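Local atomic coordinates of mandelate racemase/muconate lactonizing enzyme family protein (Azoarcus sp., PDB entry 2QDE), a protein that belongs to the mandelate racemase/muconate lactonizing enzyme family of the enolase superfamily and carries a barium ion in its barrel domain. Residues L255-I269 against W283-G297. Residues are numbered along the deposited sequence; the frame is centred on the assembly and turned at random.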
# COMPACT_ATOMS: atom_id res chain seq x y z
N LEU A 255 13.88 -12.69 4.77
CA LEU A 255 12.69 -13.39 5.22
C LEU A 255 11.55 -12.40 5.47
O LEU A 255 10.39 -12.69 5.17
CB LEU A 255 12.99 -14.18 6.50
CG LEU A 255 13.56 -15.61 6.36
CD1 LEU A 255 14.72 -15.63 5.38
CD2 LEU A 255 14.01 -16.11 7.72
N LEU A 256 11.89 -11.23 6.00
CA LEU A 256 10.90 -10.19 6.26
C LEU A 256 10.30 -9.73 4.93
O LEU A 256 9.08 -9.63 4.79
CB LEU A 256 11.53 -9.00 6.98
CG LEU A 256 10.63 -7.77 7.13
CD1 LEU A 256 9.36 -8.15 7.87
CD2 LEU A 256 11.37 -6.67 7.87
N ALA A 257 11.16 -9.47 3.95
CA ALA A 257 10.70 -9.03 2.65
C ALA A 257 9.85 -10.12 2.00
O ALA A 257 8.87 -9.83 1.30
CB ALA A 257 11.89 -8.67 1.75
N ILE A 258 10.22 -11.38 2.23
CA ILE A 258 9.47 -12.48 1.65
C ILE A 258 8.04 -12.54 2.19
O ILE A 258 7.10 -12.72 1.42
CB ILE A 258 10.16 -13.84 1.90
CG1 ILE A 258 11.44 -13.92 1.06
CG2 ILE A 258 9.22 -14.98 1.55
CD1 ILE A 258 12.29 -15.15 1.34
N ILE A 259 7.87 -12.39 3.50
CA ILE A 259 6.52 -12.45 4.03
C ILE A 259 5.75 -11.17 3.66
O ILE A 259 4.54 -11.23 3.42
CB ILE A 259 6.50 -12.69 5.57
CG1 ILE A 259 6.43 -11.38 6.34
CG2 ILE A 259 7.73 -13.47 6.00
CD1 ILE A 259 5.04 -11.10 6.84
N ASN A 260 6.44 -10.04 3.58
CA ASN A 260 5.77 -8.79 3.23
C ASN A 260 5.30 -8.76 1.78
O ASN A 260 4.22 -8.25 1.48
CB ASN A 260 6.68 -7.58 3.47
CG ASN A 260 6.84 -7.26 4.94
OD1 ASN A 260 5.96 -7.54 5.75
ND2 ASN A 260 7.97 -6.66 5.30
N LYS A 261 6.10 -9.31 0.88
CA LYS A 261 5.75 -9.34 -0.53
C LYS A 261 4.95 -10.58 -0.92
O LYS A 261 4.47 -10.69 -2.04
CB LYS A 261 7.01 -9.27 -1.39
CG LYS A 261 7.83 -7.99 -1.26
CD LYS A 261 9.07 -8.04 -2.14
CE LYS A 261 9.92 -6.78 -2.02
NZ LYS A 261 9.24 -5.57 -2.57
N GLY A 262 4.81 -11.53 0.01
CA GLY A 262 4.09 -12.75 -0.31
C GLY A 262 4.79 -13.42 -1.48
O GLY A 262 4.18 -13.71 -2.51
N ALA A 263 6.09 -13.65 -1.31
CA ALA A 263 6.91 -14.24 -2.37
C ALA A 263 7.13 -15.74 -2.26
O ALA A 263 7.78 -16.33 -3.12
CB ALA A 263 8.26 -13.52 -2.43
N ALA A 264 6.60 -16.38 -1.21
CA ALA A 264 6.82 -17.81 -1.06
C ALA A 264 5.75 -18.57 -0.30
O ALA A 264 5.08 -18.02 0.57
CB ALA A 264 8.18 -18.05 -0.41
N ASP A 265 5.62 -19.85 -0.62
CA ASP A 265 4.67 -20.75 0.02
C ASP A 265 5.40 -21.69 0.97
O ASP A 265 4.78 -22.47 1.70
CB ASP A 265 3.94 -21.57 -1.05
CG ASP A 265 3.09 -20.72 -1.96
OD1 ASP A 265 2.15 -20.07 -1.44
OD2 ASP A 265 3.35 -20.68 -3.18
N GLY A 266 6.73 -21.61 0.96
CA GLY A 266 7.55 -22.45 1.81
C GLY A 266 9.00 -22.00 1.71
O GLY A 266 9.33 -21.20 0.84
N LEU A 267 9.86 -22.53 2.57
CA LEU A 267 11.26 -22.11 2.59
C LEU A 267 12.26 -23.26 2.74
O LEU A 267 11.93 -24.30 3.30
CB LEU A 267 11.48 -21.14 3.75
CG LEU A 267 10.50 -19.97 3.95
CD1 LEU A 267 10.61 -19.46 5.39
CD2 LEU A 267 10.79 -18.86 2.96
N MET A 268 13.48 -23.06 2.24
CA MET A 268 14.54 -24.05 2.39
C MET A 268 15.66 -23.33 3.14
O MET A 268 15.89 -22.14 2.93
CB MET A 268 15.12 -24.55 1.06
CG MET A 268 14.35 -24.21 -0.19
SD MET A 268 12.72 -24.94 -0.28
CE MET A 268 13.05 -26.57 0.30
N ILE A 269 16.36 -24.05 4.00
CA ILE A 269 17.46 -23.45 4.73
C ILE A 269 18.70 -24.33 4.66
O ILE A 269 18.60 -25.53 4.40
CB ILE A 269 17.08 -23.24 6.22
CG1 ILE A 269 18.17 -22.43 6.94
CG2 ILE A 269 16.91 -24.59 6.91
CD1 ILE A 269 17.88 -22.18 8.41
N TRP A 283 16.86 -17.31 12.18
CA TRP A 283 16.26 -17.52 10.87
C TRP A 283 14.94 -18.30 11.04
O TRP A 283 13.91 -17.95 10.46
CB TRP A 283 17.23 -18.33 10.01
CG TRP A 283 17.01 -18.34 8.52
CD1 TRP A 283 17.74 -17.66 7.59
CD2 TRP A 283 16.10 -19.17 7.79
NE1 TRP A 283 17.35 -18.03 6.33
CE2 TRP A 283 16.35 -18.96 6.42
CE3 TRP A 283 15.11 -20.09 8.16
CZ2 TRP A 283 15.64 -19.63 5.41
CZ3 TRP A 283 14.40 -20.76 7.16
CH2 TRP A 283 14.67 -20.52 5.80
N LEU A 284 15.00 -19.35 11.85
CA LEU A 284 13.85 -20.20 12.11
C LEU A 284 12.78 -19.51 12.95
O LEU A 284 11.64 -19.95 13.01
CB LEU A 284 14.31 -21.52 12.76
CG LEU A 284 15.07 -22.45 11.80
CD1 LEU A 284 15.59 -23.67 12.54
CD2 LEU A 284 14.16 -22.86 10.65
N THR A 285 13.16 -18.42 13.61
CA THR A 285 12.20 -17.65 14.40
C THR A 285 11.30 -16.91 13.41
O THR A 285 10.08 -16.86 13.57
CB THR A 285 12.91 -16.63 15.30
OG1 THR A 285 13.65 -17.32 16.31
CG2 THR A 285 11.89 -15.71 15.98
N LEU A 286 11.92 -16.34 12.38
CA LEU A 286 11.16 -15.63 11.36
C LEU A 286 10.30 -16.63 10.59
O LEU A 286 9.17 -16.32 10.22
CB LEU A 286 12.11 -14.89 10.41
CG LEU A 286 12.40 -13.43 10.75
CD1 LEU A 286 12.82 -13.26 12.21
CD2 LEU A 286 13.48 -12.92 9.82
N ALA A 287 10.83 -17.83 10.35
CA ALA A 287 10.09 -18.87 9.63
C ALA A 287 8.83 -19.25 10.42
O ALA A 287 7.76 -19.46 9.85
CB ALA A 287 10.97 -20.10 9.43
N ARG A 288 8.99 -19.35 11.74
CA ARG A 288 7.88 -19.69 12.64
C ARG A 288 6.81 -18.60 12.59
O ARG A 288 5.62 -18.89 12.53
CB ARG A 288 8.41 -19.83 14.07
CG ARG A 288 7.33 -19.83 15.14
CD ARG A 288 7.96 -19.72 16.53
NE ARG A 288 8.64 -20.94 16.93
CZ ARG A 288 8.02 -22.05 17.31
NH1 ARG A 288 6.69 -22.10 17.35
NH2 ARG A 288 8.72 -23.12 17.66
N LEU A 289 7.25 -17.35 12.61
CA LEU A 289 6.35 -16.21 12.57
C LEU A 289 5.56 -16.21 11.26
O LEU A 289 4.40 -15.78 11.22
CB LEU A 289 7.16 -14.91 12.68
CG LEU A 289 6.40 -13.59 12.48
CD1 LEU A 289 5.39 -13.39 13.60
CD2 LEU A 289 7.39 -12.44 12.43
N ALA A 290 6.19 -16.69 10.19
CA ALA A 290 5.55 -16.75 8.88
C ALA A 290 4.63 -17.97 8.74
O ALA A 290 3.87 -18.08 7.78
CB ALA A 290 6.60 -16.78 7.79
N ASN A 291 4.73 -18.88 9.70
CA ASN A 291 3.95 -20.11 9.70
C ASN A 291 4.20 -20.88 8.40
O ASN A 291 3.29 -21.49 7.84
CB ASN A 291 2.46 -19.80 9.86
CG ASN A 291 1.63 -21.05 10.10
OD1 ASN A 291 2.10 -22.01 10.70
ND2 ASN A 291 0.38 -21.03 9.65
N LEU A 292 5.45 -20.84 7.94
CA LEU A 292 5.86 -21.52 6.71
C LEU A 292 6.72 -22.76 6.98
O LEU A 292 7.47 -22.81 7.96
CB LEU A 292 6.67 -20.57 5.82
CG LEU A 292 5.95 -19.38 5.17
CD1 LEU A 292 6.94 -18.59 4.33
CD2 LEU A 292 4.81 -19.90 4.31
N PRO A 293 6.63 -23.77 6.11
CA PRO A 293 7.43 -24.99 6.29
C PRO A 293 8.89 -24.71 5.93
O PRO A 293 9.18 -23.81 5.14
CB PRO A 293 6.78 -25.97 5.31
CG PRO A 293 6.33 -25.06 4.19
CD PRO A 293 5.73 -23.89 4.95
N VAL A 294 9.81 -25.47 6.52
CA VAL A 294 11.24 -25.28 6.27
C VAL A 294 11.93 -26.63 6.06
O VAL A 294 11.84 -27.52 6.90
CB VAL A 294 11.94 -24.55 7.45
CG1 VAL A 294 13.43 -24.38 7.14
CG2 VAL A 294 11.29 -23.20 7.69
N ILE A 295 12.60 -26.76 4.92
CA ILE A 295 13.34 -27.98 4.60
C ILE A 295 14.83 -27.64 4.57
O ILE A 295 15.27 -26.85 3.74
CB ILE A 295 12.92 -28.52 3.21
CG1 ILE A 295 11.42 -28.83 3.21
CG2 ILE A 295 13.72 -29.76 2.86
CD1 ILE A 295 10.91 -29.29 1.86
N CYS A 296 15.60 -28.24 5.47
CA CYS A 296 17.03 -27.97 5.52
C CYS A 296 17.85 -28.86 4.59
O CYS A 296 17.73 -30.08 4.61
CB CYS A 296 17.56 -28.13 6.95
SG CYS A 296 19.34 -27.73 7.14
N GLY A 297 18.69 -28.21 3.79
CA GLY A 297 19.54 -28.94 2.87
C GLY A 297 20.93 -29.05 3.45
O GLY A 297 21.10 -29.14 4.67
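Leu-255 reaches from helix 252-261 onto the indole of Trp-283: its CD2 sits over the five-membered ring, 3.7 Å from the centroid and 10° off the normal, a CH-pi contact, while the same methyl packs against Leu-286 CB at 3.5 Å. NE1 of Trp-283 donates a hydrogen bond to Ala-249 O, which helps fix the ring's rotation. The two helix segments run nearly parallel, their axes inclined by 11°. Past the turn, the ring of Pro-293 packs on Gly-266 CA, and Leu-292 lays its CD1 across Leu-267 CG at 3.8 Å. The strands then pair in parallel, and four backbone hydrogen bonds join them: Leu-267 N to Pro-293 O, Ile-295 N to Leu-267 O, Ile-269 N to Ile-295 O and Gly-297 N to Ile-269 O, the last at 2.8 Å. Met-268, on the sheet face opposite Leu-267 and Ile-269, bends at chi2 and chi3 and brings CE to 3.5 Å from Ile-295 CB; its side chain lies about 6 Å from the barium ion and touches Asp-246, a ligand of that ion. With both torsions extended (chi1 -172°), Ile-269 carries CD1 over the six-membered ring of Trp-283, 3.8 Å from the centroid. The indole is thus held between Leu-255 and Ile-269 on opposite faces. CG2 of Ile-269 presses tightly on Val-294 CG1, at 3.5 Å. Strand 266-269, helix 277-290 and strand 294-296 make a beta-alpha-beta crossover, neighbouring parallel strands inside and helices outside, as in the TIM-type barrel domain of the enolase superfamily, to which both segments belong.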